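Local coordinates for protein galactose mutarotase related enzyme (Lactobacillus casei, PDB 3Q1N) that probably binds carbohydrate and acts as an isomerase of the aldose 1-epimerase (galactose mutarotase) family, at residues Leu170-Ile175 with Gly206-Asn212; Phe236-Trp242 with Val254-Leu260; Glu6-Ala12 with Ser23-Ala28; Ile14-Ala19 with Ala90-Thr94. All blocks are in the same frame, centred on the assembly; numbering follows the deposited sequence. Where two conformers were deposited one is given.

Contact 1: Leu170-Ile175 with Gly206-Asn212; sequences LQRFGI and GLVILAN
A single beta bridge between two short strands of this aldose 1-epimerase fold, Arg172 with Leu210, centres the contact. The strands run roughly antiparallel, at 134°. Phe173 N donates to Ile209 O at 3.0 Å. Ala211 N donates to Gln171 O. The side chain of Asn212 continues the pairing: its OD1 accepts from Gln171 N at 2.9 Å, in plane and on a lone pair. Its ND2 is held by Pro169 O.

The Arg172 side chain crosses that of Val208 at about a right angle, its chain bent at chi3 (-72°). NH2 donates to Leu207 O at 3.0 Å; the acceptor lies 18° out of the guanidinium plane. Val208 CG2 covers one face of the group. A water links Arg172 NE, Phe173 O, Leu207 O and Ile209 N. Phe173 and Ile175 make the apolar contacts. Phe173 CE2 rests 3.7 Å from Ala211 CB, and CD2 meets Ile209 CG2. Ile175 CD1 touches Leu207 CD2 at 3.8 Å, the two side chains at about a right angle.

Strand 208-210 pairs on with strand 238-242, and strand 171-175 with strand 184-187. Helix 200-203 packs on Val208, and Tyr238 meets the Phe173 ring edge-to-face.

Contact 2: Phe236-Trp242 with Val254-Leu260; sequences FPYLTIW and VEPFDGL. With EDO (1,2-ethanediol), chain J; EDO (1,2-ethanediol), chain N.
Four backbone hydrogen bonds join Tyr238 with Phe257 and Thr240 with Glu255. The shortest runs from Glu255 N to Thr240 O, 2.7 Å. Leu239-Pro256 and Ile241-Val254 are the non-hydrogen-bonded pairs.

Two CH-pi contacts add to this. Pro256 CB sits over the face of the Phe236 ring, 3.9 Å from its centroid. On the sheet face of Thr240 and Phe257, Thr240 CB lies over the Phe257 ring. Thr240 OG1 lies over the same ring near its rim, 3.0 Å from Phe257 CE2; this hydroxyl is buried without a polar partner.

The strands form an antiparallel hairpin, 238-242 with 251-258, in an antiparallel sheet of the aldose 1-epimerase fold. Strand 208-210 flanks it beside 238-242, and strand 136-147 lies beyond 251-258.

Among apolar contacts, Tyr238 CD2 meets Leu260 CD2 at 3.5 Å, the side chains at about a right angle. Leu239 CD1 touches Val254 CG1 at 4.0 Å.

Two ethanediols, probably from the crystallisation liquor, meet polar ends. Glu255, extended beyond CG, accepts at OE1 from O1 of one, 2.7 Å away, whose C2 covers a face of the Trp242 ring. The other donates through O1 to Asp258 OD1 at 2.9 Å.

Contact 3: Glu6-Ala12 with Ser23-Ala28; sequences ENSKFKA and SLVNKA
An antiparallel beta hairpin, strands 10-15 and 20-26, carries this contact. Lys11 and Val25 form its hydrogen-bonded pair: Lys11 N donates to Val25 O, and Val25 N to Lys11 O at 2.8 Å. Phe10-Asn26 and Ala12-Leu24 are non-hydrogen-bonded pairs. Beyond them Lys27 N reaches Lys9 O, also at 2.8 Å.

Lys27 makes the main side-chain contact. Its chain is extended beyond CG (chi2 -175°) and runs across the loop 7-9. CD lies 3.6 Å from Ser8 O. At the end NZ donates to Asn7 O at 2.7 Å and to Glu6 OE1 at 2.8 Å, the second bond being part of a salt bridge. The ammonium meets OE1 on the anti side, 16° out of the carboxylate plane. A methionine in place of Lys27 would probably leave Glu6 without its mate of opposite charge and Asn7 O without this donor.

On the sheet face of Ala12 and Leu24, Ala12 CB meets Leu24 CD1 at 3.7 Å. Val25 O lies at the edge of the Phe10 ring, near its plane. Lys9 CB covers one face over the ring centre. In the conformer given, Asn26 ND2 turns to Asp29, and a water joins Lys9 O, Asn26 OD1 and Ala28 N.

Leu117 and Leu293, from the large sheet, pack on Phe10 and Leu24. Asn7 OD1 accepts from Phe10 N at 2.9 Å. This is an Asx motif, set here in the turn between adjacent antiparallel strands 2-6 and 10-15.

Contact 4: Ile14-Ala19 with Ala90-Thr94; sequences IAERGA and AVTFT
Phe93 fills the tight part of this contact, packed against Ile14 and Ala19. Ile14 CG2 comes within 3.5 Å of Phe93 CE2 and 3.6 Å of CZ, at the far end of the ring. The branch is placed there by Ile14 chi1 (-52°), which turns CG2 anti to the backbone N. Near the root of the ring Ala19 CB touches Phe93 CB at 3.7 Å, while Ala19 CA lies over one ring face. The ring thus spans from the strand end at Ile14 to the close of the type II turn Glu16-Ala19. Gly18 takes a positive phi (67°) in that turn, which suits glycine.

The rest is looser. Glu16 CA stands 4.0 Å from Phe93 CE1, and its CG 4.1 Å from the same atom. In the conformer given, Ile14 CD1 only approaches Val91 CG1, at 4.4 Å. Arg17 takes no part; on the exposed side it forms a salt bridge with Asp80. An alanine in place of Phe93 would probably open a gap between Ile14 and Ala19 and deprive both of their main packing partner here.

The contact is apolar and joins the small four-stranded sheet to the large nine-stranded one. Strand 2-6 adds Ile3 and Ile5 beside Phe93 and Val91. Val83 of strand 82-84 packs on Phe93, and Tyr115 of strand 109-118 on Ile14.

Overall arrangement
Contacts 1 and 2 adjoin, with centres 9 Å apart. Strands 208-210 and 238-242 are sheet neighbours; Leu210 N probably bonds to Leu239 O at 2.8 Å. Contacts 3 and 4 share strand 10-15, and their centres are 17 Å apart. The two groups do not touch: nearest atoms of contacts 2 and 3 are about 11 Å apart, those of contacts 2 and 4 about 12 Å. Contact 1 lies across the chain centre from contacts 3 and 4. Bound nitrate lies about 4 Å from the side chain of Leu207, and likewise from that of Phe257. These small molecules, with an ethanediol also hydrogen-bonded to His143, probably come from the crystallisation liquor but may mark a pocket beside contacts 1 and 2.

Contact 1: Leu170-Ile175 with Gly206-Asn212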
# COMPACT_ATOMS: atom_id res chain seq x y z
N LEU A 170 11.80 13.36 -10.26
CA LEU A 170 11.17 12.63 -9.16
C LEU A 170 11.08 13.52 -7.92
O LEU A 170 12.08 14.15 -7.57
CB LEU A 170 12.01 11.41 -8.78
CG LEU A 170 11.72 10.08 -9.45
CD1 LEU A 170 12.84 9.06 -9.06
CD2 LEU A 170 10.32 9.56 -9.12
N GLN A 171 9.90 13.55 -7.28
CA GLN A 171 9.69 14.34 -6.07
C GLN A 171 9.03 13.48 -5.00
O GLN A 171 8.33 12.50 -5.33
CB GLN A 171 8.84 15.59 -6.39
CG GLN A 171 9.51 16.61 -7.36
CD GLN A 171 10.59 17.44 -6.70
OE1 GLN A 171 10.30 18.38 -5.94
NE2 GLN A 171 11.86 17.11 -6.98
N ARG A 172 9.30 13.81 -3.74
CA ARG A 172 8.64 13.17 -2.61
C ARG A 172 7.93 14.20 -1.75
O ARG A 172 8.31 15.38 -1.71
CB ARG A 172 9.63 12.42 -1.73
CG ARG A 172 10.51 13.33 -0.95
CD ARG A 172 11.57 12.63 -0.24
NE ARG A 172 11.07 11.87 0.90
CZ ARG A 172 11.87 11.39 1.86
NH1 ARG A 172 13.18 11.64 1.81
NH2 ARG A 172 11.38 10.69 2.87
N PHE A 173 6.90 13.74 -1.05
CA PHE A 173 6.27 14.55 -0.03
C PHE A 173 7.21 14.70 1.16
O PHE A 173 7.73 13.73 1.68
CB PHE A 173 4.95 13.96 0.42
CG PHE A 173 3.88 14.10 -0.57
CD1 PHE A 173 3.15 15.29 -0.64
CD2 PHE A 173 3.62 13.13 -1.50
CE1 PHE A 173 2.14 15.47 -1.56
CE2 PHE A 173 2.65 13.31 -2.46
CZ PHE A 173 1.90 14.48 -2.48
N GLY A 174 7.46 15.92 1.58
CA GLY A 174 8.26 16.12 2.77
C GLY A 174 7.64 15.50 4.02
O GLY A 174 6.43 15.53 4.21
N ILE A 175 8.50 14.93 4.86
CA ILE A 175 8.10 14.25 6.10
C ILE A 175 8.55 15.03 7.35
O ILE A 175 9.67 15.54 7.41
CB ILE A 175 8.72 12.84 6.17
CG1 ILE A 175 8.31 12.03 4.93
CG2 ILE A 175 8.33 12.14 7.49
CD1 ILE A 175 6.82 11.90 4.68
N GLY A 206 12.66 7.74 7.07
CA GLY A 206 11.24 7.49 6.99
C GLY A 206 10.76 7.22 5.60
O GLY A 206 11.53 7.28 4.61
N LEU A 207 9.48 6.92 5.53
CA LEU A 207 8.81 6.62 4.27
C LEU A 207 9.07 7.70 3.17
O LEU A 207 9.11 8.90 3.46
CB LEU A 207 7.32 6.45 4.53
CG LEU A 207 6.44 7.67 4.84
CD1 LEU A 207 4.99 7.22 4.88
CD2 LEU A 207 6.84 8.40 6.15
N VAL A 208 9.30 7.24 1.94
CA VAL A 208 9.51 8.08 0.77
C VAL A 208 8.27 7.99 -0.13
O VAL A 208 8.02 6.99 -0.80
CB VAL A 208 10.77 7.64 -0.02
CG1 VAL A 208 10.97 8.51 -1.31
CG2 VAL A 208 12.04 7.74 0.89
N ILE A 209 7.45 9.02 -0.09
CA ILE A 209 6.19 9.05 -0.85
C ILE A 209 6.37 9.79 -2.17
O ILE A 209 6.44 11.01 -2.18
CB ILE A 209 5.05 9.74 -0.05
CG1 ILE A 209 4.96 9.20 1.36
CG2 ILE A 209 3.72 9.54 -0.82
CD1 ILE A 209 3.99 10.02 2.28
N LEU A 210 6.47 9.07 -3.27
CA LEU A 210 6.65 9.70 -4.58
C LEU A 210 5.39 10.44 -5.00
O LEU A 210 4.27 9.88 -4.98
CB LEU A 210 6.99 8.65 -5.67
CG LEU A 210 8.22 7.80 -5.40
CD1 LEU A 210 8.43 6.84 -6.58
CD2 LEU A 210 9.47 8.63 -5.20
N ALA A 211 5.58 11.69 -5.39
CA ALA A 211 4.51 12.60 -5.73
C ALA A 211 4.13 12.58 -7.20
O ALA A 211 3.11 13.19 -7.57
CB ALA A 211 4.90 14.01 -5.32
N ASN A 212 4.91 11.89 -8.04
CA ASN A 212 4.73 11.95 -9.50
C ASN A 212 3.61 11.02 -9.95
O ASN A 212 3.83 9.83 -10.19
CB ASN A 212 6.06 11.66 -10.24
CG ASN A 212 7.20 12.50 -9.75
OD1 ASN A 212 7.70 12.29 -8.67
ND2 ASN A 212 7.69 13.42 -10.59
O HOH W 1 8.33 11.19 1.55
O HOH W 2 13.59 8.90 4.25

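Contact 2: Phe236-Trp242 with Val254-Leu260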
# COMPACT_ATOMS: atom_id res chain seq x y z
N PHE A 236 -3.18 4.65 -9.10
CA PHE A 236 -2.81 5.09 -7.75
C PHE A 236 -1.94 6.34 -7.89
O PHE A 236 -0.90 6.28 -8.53
CB PHE A 236 -2.08 3.97 -7.00
CG PHE A 236 -2.98 2.87 -6.51
CD1 PHE A 236 -3.40 1.86 -7.36
CD2 PHE A 236 -3.46 2.88 -5.23
CE1 PHE A 236 -4.25 0.88 -6.92
CE2 PHE A 236 -4.30 1.93 -4.77
CZ PHE A 236 -4.74 0.90 -5.65
N PRO A 237 -2.38 7.48 -7.34
CA PRO A 237 -1.62 8.72 -7.56
C PRO A 237 -0.26 8.73 -6.91
O PRO A 237 0.64 9.39 -7.42
CB PRO A 237 -2.53 9.81 -6.99
CG PRO A 237 -3.45 9.12 -6.06
CD PRO A 237 -3.65 7.71 -6.64
N TYR A 238 -0.08 8.02 -5.81
CA TYR A 238 1.23 8.09 -5.10
C TYR A 238 1.77 6.68 -4.86
O TYR A 238 1.03 5.70 -4.97
CB TYR A 238 1.07 8.87 -3.78
CG TYR A 238 0.31 10.15 -3.96
CD1 TYR A 238 0.78 11.13 -4.79
CD2 TYR A 238 -0.94 10.35 -3.33
CE1 TYR A 238 0.11 12.29 -4.99
CE2 TYR A 238 -1.63 11.56 -3.53
CZ TYR A 238 -1.06 12.52 -4.34
OH TYR A 238 -1.68 13.71 -4.60
N LEU A 239 3.07 6.60 -4.54
CA LEU A 239 3.78 5.34 -4.41
C LEU A 239 4.83 5.51 -3.35
O LEU A 239 5.69 6.38 -3.48
CB LEU A 239 4.44 4.92 -5.73
CG LEU A 239 5.04 3.51 -5.74
CD1 LEU A 239 3.95 2.43 -5.56
CD2 LEU A 239 5.83 3.27 -7.07
N THR A 240 4.78 4.67 -2.32
CA THR A 240 5.64 4.87 -1.16
C THR A 240 6.65 3.74 -0.97
O THR A 240 6.31 2.57 -1.09
CB THR A 240 4.79 5.04 0.10
OG1 THR A 240 4.00 6.22 -0.05
CG2 THR A 240 5.64 5.18 1.35
N ILE A 241 7.90 4.12 -0.70
CA ILE A 241 8.95 3.16 -0.41
C ILE A 241 9.28 3.25 1.07
O ILE A 241 9.41 4.36 1.62
CB ILE A 241 10.22 3.44 -1.25
CG1 ILE A 241 9.87 3.57 -2.74
CG2 ILE A 241 11.26 2.32 -1.05
CD1 ILE A 241 9.58 5.02 -3.21
N TRP A 242 9.40 2.10 1.73
CA TRP A 242 9.64 2.02 3.19
C TRP A 242 10.41 0.76 3.56
O TRP A 242 10.20 -0.29 3.00
CB TRP A 242 8.30 2.04 3.97
CG TRP A 242 8.48 1.79 5.42
CD1 TRP A 242 9.00 2.65 6.36
CD2 TRP A 242 8.21 0.58 6.09
NE1 TRP A 242 9.04 2.03 7.58
CE2 TRP A 242 8.55 0.76 7.45
CE3 TRP A 242 7.67 -0.66 5.69
CZ2 TRP A 242 8.39 -0.25 8.40
CZ3 TRP A 242 7.49 -1.64 6.63
CH2 TRP A 242 7.86 -1.43 7.98
N VAL A 254 6.94 -1.38 -1.21
CA VAL A 254 6.65 -0.48 -2.33
C VAL A 254 5.15 -0.45 -2.40
O VAL A 254 4.52 -1.46 -2.74
CB VAL A 254 7.31 -0.95 -3.66
CG1 VAL A 254 7.09 0.16 -4.74
CG2 VAL A 254 8.84 -1.23 -3.46
N GLU A 255 4.56 0.69 -2.01
CA GLU A 255 3.21 0.76 -1.51
C GLU A 255 2.33 1.70 -2.33
O GLU A 255 2.50 2.93 -2.26
CB GLU A 255 3.24 1.22 -0.05
CG GLU A 255 4.27 0.50 0.86
CD GLU A 255 4.42 1.18 2.21
OE1 GLU A 255 3.75 2.21 2.44
OE2 GLU A 255 5.23 0.71 3.04
N PRO A 256 1.42 1.14 -3.13
CA PRO A 256 0.53 2.02 -3.88
C PRO A 256 -0.43 2.77 -2.94
O PRO A 256 -1.11 2.12 -2.13
CB PRO A 256 -0.22 1.05 -4.81
CG PRO A 256 0.69 -0.16 -4.95
CD PRO A 256 1.30 -0.27 -3.57
N PHE A 257 -0.50 4.09 -3.08
CA PHE A 257 -1.32 4.98 -2.22
C PHE A 257 -2.35 5.75 -3.06
O PHE A 257 -1.97 6.54 -3.97
CB PHE A 257 -0.48 6.05 -1.50
CG PHE A 257 0.24 5.61 -0.21
CD1 PHE A 257 0.36 4.29 0.20
CD2 PHE A 257 0.84 6.57 0.56
CE1 PHE A 257 1.05 3.96 1.37
CE2 PHE A 257 1.51 6.25 1.71
CZ PHE A 257 1.63 4.97 2.12
N ASP A 258 -3.63 5.56 -2.74
CA ASP A 258 -4.69 6.50 -3.16
C ASP A 258 -5.12 7.34 -1.95
O ASP A 258 -6.22 7.23 -1.46
CB ASP A 258 -5.87 5.74 -3.77
CG ASP A 258 -6.92 6.65 -4.38
OD1 ASP A 258 -6.59 7.82 -4.74
OD2 ASP A 258 -8.09 6.19 -4.51
N GLY A 259 -4.18 8.18 -1.49
CA GLY A 259 -4.33 8.98 -0.29
C GLY A 259 -2.95 9.20 0.29
O GLY A 259 -1.94 8.82 -0.30
N LEU A 260 -2.91 9.94 1.38
CA LEU A 260 -1.65 10.36 2.01
C LEU A 260 -1.80 10.43 3.51
O LEU A 260 -2.89 10.74 4.02
CB LEU A 260 -1.28 11.75 1.52
CG LEU A 260 -0.88 11.95 0.04
CD1 LEU A 260 -0.80 13.40 -0.32
CD2 LEU A 260 0.42 11.21 -0.21
C1 EDO J . 5.17 3.14 5.33
O1 EDO J . 3.82 3.40 4.89
C2 EDO J . 5.28 2.95 6.83
O2 EDO J . 4.47 1.84 7.28
C1 EDO N . -7.05 9.89 -7.56
O1 EDO N . -7.24 10.21 -6.16
C2 EDO N . -8.38 9.53 -8.18
O2 EDO N . -8.67 8.16 -7.91

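Contact 3: Glu6-Ala12 with Ser23-Ala28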
# COMPACT_ATOMS: atom_id res chain seq x y z
N GLU A 6 -3.93 -20.26 -7.15
CA GLU A 6 -2.73 -20.70 -7.86
C GLU A 6 -2.98 -20.97 -9.30
O GLU A 6 -4.12 -21.22 -9.71
CB GLU A 6 -2.15 -21.96 -7.21
CG GLU A 6 -2.99 -23.21 -7.30
CD GLU A 6 -2.38 -24.30 -6.41
OE1 GLU A 6 -1.34 -24.88 -6.78
OE2 GLU A 6 -2.92 -24.52 -5.29
N ASN A 7 -1.92 -20.86 -10.08
CA ASN A 7 -1.94 -21.32 -11.47
C ASN A 7 -0.67 -22.12 -11.70
O ASN A 7 -0.01 -22.57 -10.74
CB ASN A 7 -2.18 -20.14 -12.43
CG ASN A 7 -1.08 -19.11 -12.40
OD1 ASN A 7 -0.02 -19.34 -11.80
ND2 ASN A 7 -1.31 -17.98 -13.07
N SER A 8 -0.29 -22.38 -12.95
CA SER A 8 0.87 -23.22 -13.19
C SER A 8 2.19 -22.59 -12.70
O SER A 8 3.12 -23.30 -12.36
CB SER A 8 1.00 -23.54 -14.68
OG SER A 8 1.51 -22.46 -15.41
N LYS A 9 2.25 -21.26 -12.73
CA LYS A 9 3.49 -20.53 -12.37
C LYS A 9 3.58 -20.06 -10.91
O LYS A 9 4.70 -19.92 -10.36
CB LYS A 9 3.63 -19.30 -13.27
CG LYS A 9 3.96 -19.61 -14.76
CD LYS A 9 4.05 -18.32 -15.64
CE LYS A 9 5.33 -17.50 -15.33
NZ LYS A 9 5.37 -16.14 -16.08
N PHE A 10 2.44 -19.77 -10.29
CA PHE A 10 2.41 -18.97 -9.04
C PHE A 10 1.41 -19.54 -8.03
O PHE A 10 0.41 -20.15 -8.43
CB PHE A 10 2.02 -17.50 -9.36
CG PHE A 10 2.94 -16.81 -10.32
CD1 PHE A 10 4.28 -16.67 -10.06
CD2 PHE A 10 2.44 -16.27 -11.49
CE1 PHE A 10 5.12 -16.04 -10.96
CE2 PHE A 10 3.23 -15.62 -12.37
CZ PHE A 10 4.60 -15.51 -12.12
N LYS A 11 1.68 -19.33 -6.75
CA LYS A 11 0.71 -19.57 -5.69
C LYS A 11 0.67 -18.35 -4.75
O LYS A 11 1.72 -17.79 -4.44
CB LYS A 11 1.07 -20.84 -4.92
CG LYS A 11 0.02 -21.27 -3.87
CD LYS A 11 0.24 -22.70 -3.42
CE LYS A 11 -0.83 -23.18 -2.44
NZ LYS A 11 -0.55 -24.61 -2.02
N ALA A 12 -0.53 -17.99 -4.31
CA ALA A 12 -0.70 -16.86 -3.37
C ALA A 12 -1.54 -17.36 -2.18
O ALA A 12 -2.47 -18.18 -2.34
CB ALA A 12 -1.40 -15.68 -4.04
N SER A 23 1.58 -14.37 1.17
CA SER A 23 2.57 -15.18 0.46
C SER A 23 2.30 -15.13 -1.04
O SER A 23 1.14 -15.11 -1.49
CB SER A 23 2.54 -16.63 0.97
OG SER A 23 3.36 -17.48 0.17
N LEU A 24 3.38 -15.12 -1.81
CA LEU A 24 3.32 -15.09 -3.26
C LEU A 24 4.58 -15.74 -3.79
O LEU A 24 5.70 -15.26 -3.57
CB LEU A 24 3.20 -13.63 -3.71
CG LEU A 24 2.84 -13.24 -5.13
CD1 LEU A 24 1.48 -13.88 -5.53
CD2 LEU A 24 2.78 -11.75 -5.25
N VAL A 25 4.41 -16.88 -4.42
CA VAL A 25 5.50 -17.80 -4.63
C VAL A 25 5.63 -18.12 -6.10
O VAL A 25 4.63 -18.39 -6.76
CB VAL A 25 5.29 -19.12 -3.83
CG1 VAL A 25 6.26 -20.27 -4.26
CG2 VAL A 25 5.41 -18.87 -2.35
N ASN A 26 6.86 -18.03 -6.59
CA ASN A 26 7.23 -18.53 -7.91
C ASN A 26 7.45 -20.04 -7.81
O ASN A 26 8.42 -20.49 -7.16
CB ASN A 26 8.50 -17.84 -8.38
CG ASN A 26 8.82 -18.13 -9.84
OD1 ASN A 26 8.01 -17.83 -10.74
ND2 ASN A 26 10.01 -18.68 -10.09
N LYS A 27 6.55 -20.84 -8.42
CA LYS A 27 6.61 -22.30 -8.27
C LYS A 27 7.86 -22.92 -8.89
O LYS A 27 8.34 -23.90 -8.39
CB LYS A 27 5.37 -22.98 -8.90
CG LYS A 27 4.06 -22.72 -8.14
CD LYS A 27 2.92 -23.53 -8.76
CE LYS A 27 1.65 -23.40 -7.97
NZ LYS A 27 0.61 -24.21 -8.72
N ALA A 28 8.37 -22.34 -9.96
CA ALA A 28 9.55 -22.90 -10.66
C ALA A 28 10.76 -23.09 -9.75
O ALA A 28 11.55 -24.05 -9.92
CB ALA A 28 9.93 -22.03 -11.85
O HOH W 3 6.97 -20.39 -11.84
O HOH W 4 1.96 -18.98 -1.58

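Contact 4: Ile14-Ala19 with Ala90-Thr94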
# COMPACT_ATOMS: atom_id res chain seq x y z
N ILE A 14 -3.77 -15.72 1.02
CA ILE A 14 -4.42 -14.48 1.45
C ILE A 14 -5.24 -14.77 2.69
O ILE A 14 -6.07 -15.70 2.70
CB ILE A 14 -5.36 -13.85 0.38
CG1 ILE A 14 -4.67 -13.68 -0.98
CG2 ILE A 14 -5.90 -12.50 0.86
CD1 ILE A 14 -5.06 -14.77 -1.98
N ALA A 15 -5.04 -13.98 3.72
CA ALA A 15 -5.78 -14.13 4.98
C ALA A 15 -7.13 -13.46 4.90
O ALA A 15 -7.25 -12.33 4.39
CB ALA A 15 -4.98 -13.54 6.13
N GLU A 16 -8.15 -14.15 5.40
CA GLU A 16 -9.47 -13.56 5.49
C GLU A 16 -9.41 -12.32 6.36
O GLU A 16 -10.06 -11.32 6.06
CB GLU A 16 -10.44 -14.58 6.09
CG GLU A 16 -10.74 -15.71 5.08
CD GLU A 16 -11.48 -16.92 5.66
OE1 GLU A 16 -11.66 -17.01 6.88
OE2 GLU A 16 -11.85 -17.82 4.87
N ARG A 17 -8.58 -12.35 7.39
CA ARG A 17 -8.36 -11.15 8.21
C ARG A 17 -7.65 -10.06 7.40
O ARG A 17 -6.54 -10.26 6.93
CB ARG A 17 -7.58 -11.49 9.50
CG ARG A 17 -7.19 -10.23 10.31
CD ARG A 17 -8.40 -9.47 10.84
NE ARG A 17 -9.27 -10.26 11.69
CZ ARG A 17 -9.16 -10.34 13.02
NH1 ARG A 17 -8.20 -9.67 13.64
NH2 ARG A 17 -10.00 -11.10 13.72
N GLY A 18 -8.36 -8.96 7.16
CA GLY A 18 -7.85 -7.83 6.37
C GLY A 18 -7.63 -8.14 4.87
O GLY A 18 -7.02 -7.35 4.19
N ALA A 19 -8.17 -9.26 4.36
CA ALA A 19 -7.89 -9.69 2.97
C ALA A 19 -6.41 -9.50 2.65
O ALA A 19 -6.02 -8.99 1.58
CB ALA A 19 -8.76 -8.89 1.96
N ALA A 90 -8.52 -17.30 -8.68
CA ALA A 90 -9.06 -15.98 -8.29
C ALA A 90 -9.98 -16.12 -7.09
O ALA A 90 -10.59 -17.18 -6.87
CB ALA A 90 -9.84 -15.25 -9.46
N VAL A 91 -10.14 -15.00 -6.38
CA VAL A 91 -11.02 -14.97 -5.24
C VAL A 91 -11.38 -13.55 -4.90
O VAL A 91 -10.57 -12.64 -5.14
CB VAL A 91 -10.39 -15.66 -4.01
CG1 VAL A 91 -9.10 -14.97 -3.59
CG2 VAL A 91 -11.40 -15.69 -2.81
N THR A 92 -12.57 -13.35 -4.32
CA THR A 92 -13.05 -12.02 -3.97
C THR A 92 -13.32 -11.97 -2.47
O THR A 92 -13.88 -12.93 -1.89
CB THR A 92 -14.33 -11.61 -4.78
OG1 THR A 92 -14.02 -11.52 -6.17
CG2 THR A 92 -14.88 -10.25 -4.34
N PHE A 93 -12.85 -10.89 -1.85
CA PHE A 93 -13.04 -10.62 -0.43
C PHE A 93 -13.85 -9.35 -0.24
O PHE A 93 -13.58 -8.34 -0.87
CB PHE A 93 -11.67 -10.39 0.23
CG PHE A 93 -10.82 -11.62 0.35
CD1 PHE A 93 -10.96 -12.48 1.43
CD2 PHE A 93 -9.84 -11.91 -0.60
CE1 PHE A 93 -10.16 -13.61 1.59
CE2 PHE A 93 -9.03 -13.06 -0.48
CZ PHE A 93 -9.18 -13.93 0.61
N THR A 94 -14.80 -9.36 0.68
CA THR A 94 -15.68 -8.23 0.87
C THR A 94 -15.86 -7.93 2.35
O THR A 94 -16.14 -8.81 3.14
CB THR A 94 -17.08 -8.49 0.25
OG1 THR A 94 -16.96 -8.84 -1.14
CG2 THR A 94 -17.96 -7.20 0.32